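Local coordinates for pollen-specific leucine-rich repeat extensin-like protein 1 (Arabidopsis thaliana, PDB 6TME) that probably acts in the pollen cell wall, its leucine-rich repeat domain binding a partner protein, at residues A83-L86 against L92-A95. Sequence-based numbering, arbitrary orientation.
Sequences APAL and LVVA
A83 and V93 form an antiparallel hydrogen-bonded pair, closed by two backbone bonds. V93 N donates to A83 O at 2.9 Å with an N-H...O angle of 161°, while the return bond from A83 N to V93 O is similar in length, 3.0 Å, but more bent, at 139°. Next along, P84 faces L92 as a non-hydrogen-bonded pair whose side chains diverge; A85 and V91 continue the pairing by a backbone hydrogen bond.

Apolar contacts are few. V93 sets CG1 against A85, at 3.9 Å from A85 CB. Methyl meets methyl where A83 CB lies 3.8 Å from A95 CB, and aromatic side chains of the other protein in the assembly pack on V93 and A95.

Two side chains pack on the bonded carbonyl oxygen of A83. In V93, CG1 lies anti to the carbonyl carbon, which leaves CG2 between the backbone N and the carbonyl carbon, 3.5 Å from A83 O. The CB of L92 points away from 83-86, yet CD1 returns to 3.9 Å from A83 O; its side chain also touches L44 and C75.

The segment axes run at 113°, between perpendicular and antiparallel, consistent with a strongly twisted beta hairpin, here joining strands 80-85 and 92-98 at the N-terminal end of the leucine-rich repeat solenoid, where A95 carries the backbone hydrogen bonding on to A119.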
ATOM      1  N   ALA A  83      23.618 -15.297   4.340  1.00 27.04           N
ATOM      2  CA  ALA A  83      24.021 -15.039   2.963  1.00 33.81           C
ATOM      3  C   ALA A  83      25.479 -14.580   2.965  1.00 31.95           C
ATOM      4  O   ALA A  83      26.002 -14.182   4.011  1.00 32.28           O
ATOM      5  CB  ALA A  83      23.129 -13.970   2.305  1.00 26.30           C
ATOM      6  N   PRO A  84      26.139 -14.623   1.811  1.00 31.02           N
ATOM      7  CA  PRO A  84      27.466 -14.012   1.706  1.00 29.55           C
ATOM      8  C   PRO A  84      27.362 -12.505   1.823  1.00 33.62           C
ATOM      9  O   PRO A  84      26.389 -11.894   1.372  1.00 41.21           O
ATOM     10  CB  PRO A  84      27.950 -14.424   0.303  1.00 23.18           C
ATOM     11  CG  PRO A  84      27.031 -15.521  -0.140  1.00 21.14           C
ATOM     12  CD  PRO A  84      25.717 -15.254   0.546  1.00 28.13           C
ATOM     13  N   ALA A  85      28.383 -11.901   2.429  1.00 30.27           N
ATOM     14  CA  ALA A  85      28.438 -10.446   2.484  1.00 30.51           C
ATOM     15  C   ALA A  85      28.417  -9.860   1.080  1.00 39.30           C
ATOM     16  O   ALA A  85      28.961 -10.439   0.130  1.00 37.05           O
ATOM     17  CB  ALA A  85      29.689  -9.978   3.224  1.00 26.72           C
ATOM     18  N   LEU A  86      27.774  -8.693   0.952  1.00 38.51           N
ATOM     19  CA  LEU A  86      27.672  -8.049  -0.356  1.00 38.11           C
ATOM     20  C   LEU A  86      29.039  -7.674  -0.902  1.00 39.17           C
ATOM     21  O   LEU A  86      29.277  -7.773  -2.111  1.00 43.09           O
ATOM     22  CB  LEU A  86      26.792  -6.809  -0.267  1.00 38.00           C
ATOM     23  CG  LEU A  86      25.310  -7.156  -0.183  1.00 37.66           C
ATOM     24  CD1 LEU A  86      24.474  -5.880  -0.112  1.00 35.90           C
ATOM     25  CD2 LEU A  86      24.947  -7.995  -1.380  1.00 36.61           C
ATOM     26  N   LEU A  92      30.155 -14.656   6.027  1.00 31.47           N
ATOM     27  CA  LEU A  92      28.775 -15.044   6.294  1.00 40.78           C
ATOM     28  C   LEU A  92      28.110 -13.970   7.141  1.00 40.06           C
ATOM     29  O   LEU A  92      28.676 -13.564   8.160  1.00 37.08           O
ATOM     30  CB  LEU A  92      28.725 -16.378   7.043  1.00 37.01           C
ATOM     31  CG  LEU A  92      27.353 -17.036   7.259  1.00 35.71           C
ATOM     32  CD1 LEU A  92      26.740 -17.457   5.928  1.00 31.62           C
ATOM     33  CD2 LEU A  92      27.474 -18.237   8.202  1.00 39.36           C
ATOM     34  N   VAL A  93      26.911 -13.520   6.726  1.00 29.82           N
ATOM     35  CA  VAL A  93      26.164 -12.477   7.435  1.00 29.84           C
ATOM     36  C   VAL A  93      24.694 -12.862   7.534  1.00 25.13           C
ATOM     37  O   VAL A  93      24.179 -13.644   6.727  1.00 27.96           O
ATOM     38  CB  VAL A  93      26.284 -11.083   6.758  1.00 28.89           C
ATOM     39  CG1 VAL A  93      27.745 -10.669   6.566  1.00 26.43           C
ATOM     40  CG2 VAL A  93      25.519 -11.042   5.427  1.00 28.87           C
ATOM     41  N   VAL A  94      24.024 -12.320   8.551  1.00 27.61           N
ATOM     42  CA  VAL A  94      22.569 -12.408   8.669  1.00 26.96           C
ATOM     43  C   VAL A  94      21.978 -11.308   7.791  1.00 25.51           C
ATOM     44  O   VAL A  94      22.114 -10.116   8.089  1.00 25.70           O
ATOM     45  CB  VAL A  94      22.100 -12.274  10.125  1.00 29.63           C
ATOM     46  CG1 VAL A  94      20.575 -12.146  10.188  1.00 21.94           C
ATOM     47  CG2 VAL A  94      22.562 -13.468  10.963  1.00 34.76           C
ATOM     48  N   ALA A  95      21.323 -11.705   6.708  1.00 21.57           N
ATOM     49  CA  ALA A  95      20.866 -10.782   5.682  1.00 18.47           C
ATOM     50  C   ALA A  95      19.365 -10.624   5.679  1.00 26.84           C
ATOM     51  O   ALA A  95      18.851  -9.678   5.059  1.00 25.92           O
ATOM     52  CB  ALA A  95      21.313 -11.258   4.283  1.00 19.35           C
TER